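Aminotransferase (Psychrobacter arcticus 273-4, PDB 3IF2) probably acts as a pyridoxal 5'-phosphate-dependent aminotransferase, perhaps a valine-pyruvate transaminase. Local coordinates at residues Ala72-Ser75 and Met76-Ser80; Asn263-Asn266 and Asn267-Leu270. All coordinates share one frame; numbering follows the deposited sequence.

Contact 1 of 2, residues Ala72-Ser75 and Met76-Ser80; sequences AIIS and MANYS. With PLP (pyridoxal-5'-phosphate), chain E.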
ATOM      1  N   ALA A  72     -10.647  -1.625 -18.709  1.00 34.69           N
ATOM      2  CA  ALA A  72     -10.477  -2.501 -17.561  1.00 34.41           C
ATOM      3  C   ALA A  72      -9.203  -3.339 -17.706  1.00 34.59           C
ATOM      4  O   ALA A  72      -8.394  -3.371 -16.783  1.00 35.06           O
ATOM      5  CB  ALA A  72     -11.708  -3.388 -17.365  1.00 33.84           C
ATOM      6  N   ILE A  73      -9.012  -3.980 -18.863  1.00 34.34           N
ATOM      7  CA  ILE A  73      -7.789  -4.771 -19.112  1.00 33.53           C
ATOM      8  C   ILE A  73      -6.505  -3.919 -19.103  1.00 33.90           C
ATOM      9  O   ILE A  73      -5.507  -4.308 -18.494  1.00 34.07           O
ATOM     10  CB  ILE A  73      -7.910  -5.625 -20.435  1.00 33.46           C
ATOM     11  CG1 ILE A  73      -8.907  -6.786 -20.231  1.00 33.92           C
ATOM     12  CG2 ILE A  73      -6.565  -6.157 -20.898  1.00 33.07           C
ATOM     13  CD1 ILE A  73      -8.653  -7.752 -19.029  1.00 32.87           C
ATOM     14  N   ILE A  74      -6.542  -2.757 -19.742  1.00 33.91           N
ATOM     15  CA  ILE A  74      -5.363  -1.886 -19.827  1.00 35.27           C
ATOM     16  C   ILE A  74      -4.939  -1.410 -18.423  1.00 36.59           C
ATOM     17  O   ILE A  74      -3.737  -1.399 -18.088  1.00 36.82           O
ATOM     18  CB  ILE A  74      -5.603  -0.696 -20.841  1.00 35.27           C
ATOM     19  CG1 ILE A  74      -5.700  -1.248 -22.285  1.00 35.09           C
ATOM     20  CG2 ILE A  74      -4.496   0.344 -20.773  1.00 34.17           C
ATOM     21  CD1 ILE A  74      -6.228  -0.245 -23.313  1.00 35.08           C
ATOM     22  N   SER A  75      -5.947  -1.074 -17.617  1.00 37.03           N
ATOM     23  CA  SER A  75      -5.798  -0.623 -16.238  1.00 37.49           C
ATOM     24  C   SER A  75      -5.220  -1.768 -15.355  1.00 37.92           C
ATOM     25  O   SER A  75      -4.264  -1.566 -14.609  1.00 38.17           O
ATOM     26  CB  SER A  75      -7.155  -0.112 -15.763  1.00 38.16           C
ATOM     27  OG  SER A  75      -7.076   0.477 -14.499  1.00 41.06           O
HETATM   28  N   MSE A  76      -5.800  -2.965 -15.458  1.00 37.30           N
HETATM   29  CA  MSE A  76      -5.261  -4.196 -14.814  1.00 36.13           C
HETATM   30  C   MSE A  76      -3.825  -4.619 -15.222  1.00 35.52           C
HETATM   31  O   MSE A  76      -3.027  -5.052 -14.387  1.00 34.34           O
HETATM   32  CB  MSE A  76      -6.104  -5.404 -15.253  1.00 36.11           C
HETATM   33  CG  MSE A  76      -7.088  -5.897 -14.295  1.00 36.38           C
HETATM   34 SE   MSE A  76      -8.078  -7.311 -15.163  0.75 33.21          SE
HETATM   35  CE  MSE A  76      -9.458  -6.051 -15.629  1.00 31.97           C
ATOM     36  N   ALA A  77      -3.580  -4.590 -16.537  1.00 33.94           N
ATOM     37  CA  ALA A  77      -2.371  -5.159 -17.153  1.00 32.93           C
ATOM     38  C   ALA A  77      -1.093  -4.341 -17.089  1.00 32.14           C
ATOM     39  O   ALA A  77      -0.064  -4.816 -17.554  1.00 32.70           O
ATOM     40  CB  ALA A  77      -2.657  -5.566 -18.612  1.00 31.53           C
ATOM     41  N   ASN A  78      -1.156  -3.137 -16.524  1.00 31.97           N
ATOM     42  CA  ASN A  78      -0.023  -2.207 -16.472  1.00 31.52           C
ATOM     43  C   ASN A  78       0.122  -1.489 -15.129  1.00 31.84           C
ATOM     44  O   ASN A  78      -0.888  -1.092 -14.508  1.00 31.15           O
ATOM     45  CB  ASN A  78      -0.209  -1.129 -17.535  1.00 31.13           C
ATOM     46  CG  ASN A  78      -0.209  -1.680 -18.925  1.00 30.92           C
ATOM     47  OD1 ASN A  78       0.853  -1.869 -19.511  1.00 32.11           O
ATOM     48  ND2 ASN A  78      -1.396  -1.915 -19.482  1.00 29.85           N
ATOM     49  N   TYR A  79       1.375  -1.341 -14.696  1.00 31.50           N
ATOM     50  CA  TYR A  79       1.730  -0.556 -13.541  1.00 32.32           C
ATOM     51  C   TYR A  79       1.461   0.895 -13.917  1.00 33.90           C
ATOM     52  O   TYR A  79       1.757   1.283 -15.049  1.00 35.79           O
ATOM     53  CB  TYR A  79       3.261  -0.617 -13.266  1.00 32.05           C
ATOM     54  CG  TYR A  79       3.825  -1.912 -12.713  1.00 30.91           C
ATOM     55  CD1 TYR A  79       3.658  -2.227 -11.368  1.00 30.82           C
ATOM     56  CD2 TYR A  79       4.580  -2.782 -13.503  1.00 30.01           C
ATOM     57  CE1 TYR A  79       4.160  -3.411 -10.836  1.00 30.33           C
ATOM     58  CE2 TYR A  79       5.094  -3.981 -12.975  1.00 29.59           C
ATOM     59  CZ  TYR A  79       4.878  -4.277 -11.627  1.00 29.58           C
ATOM     60  OH  TYR A  79       5.368  -5.401 -11.025  1.00 28.19           O
ATOM     61  N   SER A  80       0.949   1.701 -12.983  1.00 34.40           N
ATOM     62  CA  SER A  80       0.852   3.161 -13.196  1.00 34.67           C
ATOM     63  C   SER A  80       2.219   3.757 -12.906  1.00 35.84           C
ATOM     64  O   SER A  80       3.132   3.044 -12.470  1.00 36.48           O
ATOM     65  CB  SER A  80      -0.165   3.814 -12.251  1.00 34.53           C
ATOM     66  OG  SER A  80       0.231   3.753 -10.881  1.00 33.83           O
TER
HETATM   67  N1  PLP E 500      10.275  -9.416  -7.109  1.00 47.27           N
HETATM   68  C2  PLP E 500      10.925  -9.298  -8.321  1.00 47.86           C
HETATM   69  C2A PLP E 500      12.039 -10.263  -8.564  1.00 47.34           C
HETATM   70  C3  PLP E 500      10.509  -8.321  -9.262  1.00 48.84           C
HETATM   71  O3  PLP E 500      11.134  -8.193 -10.483  1.00 48.37           O
HETATM   72  C4  PLP E 500       9.431  -7.447  -8.937  1.00 49.75           C
HETATM   73  C4A PLP E 500       8.790  -6.517  -9.964  1.00 50.89           C
HETATM   74  O4A PLP E 500       9.454  -5.815 -10.716  1.00 53.31           O
HETATM   75  C5  PLP E 500       8.796  -7.586  -7.672  1.00 47.77           C
HETATM   76  C6  PLP E 500       9.233  -8.577  -6.786  1.00 47.00           C
HETATM   77  C5A PLP E 500       7.650  -6.662  -7.240  1.00 45.97           C
HETATM   78  O4P PLP E 500       6.440  -7.041  -7.849  1.00 42.60           O
HETATM   79  P   PLP E 500       5.038  -6.503  -7.310  1.00 38.92           P
HETATM   80  O1P PLP E 500       5.159  -5.541  -6.172  1.00 38.84           O
HETATM   81  O2P PLP E 500       4.252  -7.709  -6.842  1.00 39.34           O
HETATM   82  O3P PLP E 500       4.440  -5.922  -8.530  1.00 37.01           O

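Contact 2 of 2, residues Asn263-Asn266 and Asn267-Leu270; sequences NWDN and NTIL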
ATOM      1  N   ASN A 263     -10.808  25.160   0.791  1.00 40.36           N
ATOM      2  CA  ASN A 263      -9.742  26.058   0.341  1.00 39.28           C
ATOM      3  C   ASN A 263      -8.400  25.333   0.220  1.00 38.41           C
ATOM      4  O   ASN A 263      -8.177  24.286   0.838  1.00 37.91           O
ATOM      5  CB  ASN A 263      -9.601  27.250   1.290  1.00 39.80           C
ATOM      6  CG  ASN A 263     -10.732  28.267   1.151  1.00 39.97           C
ATOM      7  OD1 ASN A 263     -11.383  28.603   2.138  1.00 40.27           O
ATOM      8  ND2 ASN A 263     -10.965  28.759  -0.062  1.00 38.98           N
ATOM      9  N   TRP A 264      -7.521  25.923  -0.590  1.00 38.14           N
ATOM     10  CA  TRP A 264      -6.189  25.409  -0.843  1.00 37.43           C
ATOM     11  C   TRP A 264      -5.211  26.505  -1.290  1.00 37.32           C
ATOM     12  O   TRP A 264      -5.605  27.534  -1.860  1.00 36.45           O
ATOM     13  CB  TRP A 264      -6.258  24.322  -1.929  1.00 37.68           C
ATOM     14  CG  TRP A 264      -4.936  23.646  -2.199  1.00 37.17           C
ATOM     15  CD1 TRP A 264      -4.400  22.591  -1.535  1.00 36.76           C
ATOM     16  CD2 TRP A 264      -3.971  24.037  -3.174  1.00 36.27           C
ATOM     17  NE1 TRP A 264      -3.168  22.280  -2.054  1.00 36.49           N
ATOM     18  CE2 TRP A 264      -2.881  23.161  -3.060  1.00 36.35           C
ATOM     19  CE3 TRP A 264      -3.917  25.055  -4.128  1.00 35.80           C
ATOM     20  CZ2 TRP A 264      -1.746  23.274  -3.871  1.00 36.05           C
ATOM     21  CZ3 TRP A 264      -2.794  25.153  -4.941  1.00 35.42           C
ATOM     22  CH2 TRP A 264      -1.731  24.271  -4.808  1.00 35.18           C
ATOM     23  N   ASP A 265      -3.939  26.264  -0.967  1.00 37.24           N
ATOM     24  CA  ASP A 265      -2.787  27.051  -1.422  1.00 36.68           C
ATOM     25  C   ASP A 265      -1.532  26.153  -1.302  1.00 37.13           C
ATOM     26  O   ASP A 265      -1.653  25.003  -0.842  1.00 37.57           O
ATOM     27  CB  ASP A 265      -2.665  28.398  -0.687  1.00 36.36           C
ATOM     28  CG  ASP A 265      -2.333  28.268   0.806  1.00 36.58           C
ATOM     29  OD1 ASP A 265      -1.863  27.201   1.295  1.00 35.38           O
ATOM     30  OD2 ASP A 265      -2.537  29.292   1.499  1.00 36.33           O
ATOM     31  N   ASN A 266      -0.351  26.661  -1.662  1.00 37.87           N
ATOM     32  CA  ASN A 266       0.886  25.845  -1.602  1.00 38.73           C
ATOM     33  C   ASN A 266       1.360  25.407  -0.210  1.00 38.45           C
ATOM     34  O   ASN A 266       2.216  24.538  -0.124  1.00 39.45           O
ATOM     35  CB  ASN A 266       2.029  26.468  -2.412  1.00 39.22           C
ATOM     36  CG  ASN A 266       1.706  26.516  -3.893  1.00 40.57           C
ATOM     37  OD1 ASN A 266       1.042  27.438  -4.354  1.00 42.60           O
ATOM     38  ND2 ASN A 266       2.165  25.520  -4.645  1.00 41.20           N
ATOM     39  N   ASN A 267       0.814  25.986   0.860  1.00 37.75           N
ATOM     40  CA  ASN A 267       1.121  25.541   2.210  1.00 37.58           C
ATOM     41  C   ASN A 267       0.004  24.613   2.779  1.00 37.96           C
ATOM     42  O   ASN A 267      -0.036  24.354   3.989  1.00 38.15           O
ATOM     43  CB  ASN A 267       1.388  26.755   3.121  1.00 37.56           C
ATOM     44  CG  ASN A 267       2.293  26.415   4.283  1.00 37.70           C
ATOM     45  OD1 ASN A 267       3.351  25.813   4.097  1.00 37.98           O
ATOM     46  ND2 ASN A 267       1.884  26.785   5.486  1.00 37.78           N
ATOM     47  N   THR A 268      -0.884  24.103   1.916  1.00 37.63           N
ATOM     48  CA  THR A 268      -1.961  23.206   2.328  1.00 37.64           C
ATOM     49  C   THR A 268      -1.762  21.838   1.658  1.00 37.17           C
ATOM     50  O   THR A 268      -1.389  21.767   0.477  1.00 37.72           O
ATOM     51  CB  THR A 268      -3.346  23.791   1.948  1.00 37.61           C
ATOM     52  OG1 THR A 268      -3.438  25.156   2.386  1.00 36.99           O
ATOM     53  CG2 THR A 268      -4.483  22.977   2.566  1.00 36.81           C
ATOM     54  N   ILE A 269      -1.981  20.768   2.424  1.00 36.63           N
ATOM     55  CA  ILE A 269      -1.920  19.382   1.920  1.00 36.52           C
ATOM     56  C   ILE A 269      -3.344  18.842   2.136  1.00 36.60           C
ATOM     57  O   ILE A 269      -3.732  18.582   3.265  1.00 36.47           O
ATOM     58  CB  ILE A 269      -0.836  18.542   2.652  1.00 36.80           C
ATOM     59  CG1 ILE A 269       0.560  19.199   2.502  1.00 37.16           C
ATOM     60  CG2 ILE A 269      -0.778  17.094   2.119  1.00 36.49           C
ATOM     61  CD1 ILE A 269       1.673  18.574   3.366  1.00 36.98           C
ATOM     62  N   LEU A 270      -4.140  18.772   1.060  1.00 37.20           N
ATOM     63  CA  LEU A 270      -5.533  18.272   1.102  1.00 37.25           C
ATOM     64  C   LEU A 270      -5.559  16.803   0.743  1.00 35.94           C
ATOM     65  O   LEU A 270      -5.115  16.434  -0.345  1.00 35.29           O
ATOM     66  CB  LEU A 270      -6.447  19.018   0.117  1.00 38.80           C
ATOM     67  CG  LEU A 270      -6.999  20.399   0.398  1.00 39.98           C
ATOM     68  CD1 LEU A 270      -7.847  20.815  -0.782  1.00 40.71           C
ATOM     69  CD2 LEU A 270      -7.839  20.376   1.661  1.00 41.34           C
TER

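Contact 1 of 2, residues Ala72-Ser75 and Met76-Ser80
Two successive i to i+4 backbone bonds run through this helical turn, the N of M76 giving to the O of A72 at 2.9 Å and the N of A77 to the O of I73 at 2.8 Å. At the next carbonyl a side chain does the same work: ND2 of N78 reaches back to the O of I74 at 2.8 Å. This bond is nearly straight (178°), lies in the amide plane and uses a lone pair in the carbonyl plane. With CG beside its own backbone N (chi1 -63°), the N78 side chain runs alongside that of I74, and ND2 lies 4.0 Å from I74 CG2. The chain then leaves the helix for Y79, which crosses the dimer interface: its OH donates to O3P of a pyridoxal phosphate at 2.7 Å, the oxygen lying in the ring plane at the edge. That cofactor is held by the second subunit, where R283 and S275 also bind it; a tyrosine lent to the neighbour's phosphate is characteristic of fold-type I aminotransferases. N41 of the second subunit fixes the backbone here, meeting the N of Y79 and the O of A77. On another flank, selenomethionine M76 is bent about its CG-SE bond, bringing CE to 3.9 Å from A72 CB and, crossing the I73 side chain at a slant, to 3.9 Å from I73 CD1.

Contact 2 of 2, residues Asn263-Asn266 and Asn267-Leu270
T268 and D265 are joined twice across a type I beta turn. The backbone N of T268 donates to the O of D265 at 3.0 Å, from well above the carbonyl plane, while OG1 of T268 donates to OD1 of D265 at 2.8 Å. The same carboxylate oxygen takes the backbone N-H of N267, 3.0 Å from N to OD1, so two donors grip it from opposite faces of the carboxylate plane. D265 can do this because its CG sits between its own N and carbonyl carbon (chi1 67°), folding the carboxylate back over the turn. N267 sends its side chain elsewhere, ND2 bonding to the O of I240. A valine in place of T268 would probably leave OD1 with the N267 N-H as its sole grip from this turn, and the carboxylate freer to rotate. W264 and T268 pass each other running opposite ways, W264 CD1 standing 3.8 Å from T268 CB. L270 CG meets the indole at its edge, 3.9 Å from CD1, and the N of N266 lies over one face, nearer the ring's margin than its centre. The ring of W102 also meets the indole, the two planes inclined at about 40°. An aspartate that accepts the N-H two residues on forms an Asx turn, here superposed on the beta turn that leads into strand 268-273 of the large mixed sheet.

In the fold
Contact 1 closes before contact 2 opens along the chain, and the two do not touch: their centres are 31 Å apart and their nearest atoms about 17 Å. Each is tied to a cofactor site, contact 1 directly and contact 2 only through the strand it leads into. Residues 72-80 deliver their tyrosine to a pyridoxal phosphate held by the second subunit, among others through S273 there. Residues 263-270 start the strand that carries S273 in their own chain; the L270 side chain lies about 11 Å from that of S273, about 10 Å from that of S115 and about 12 Å from a bound cofactor, hence near the pocket but not lining it. Both contacts also touch the second subunit, contact 2 through N267 packing on M2.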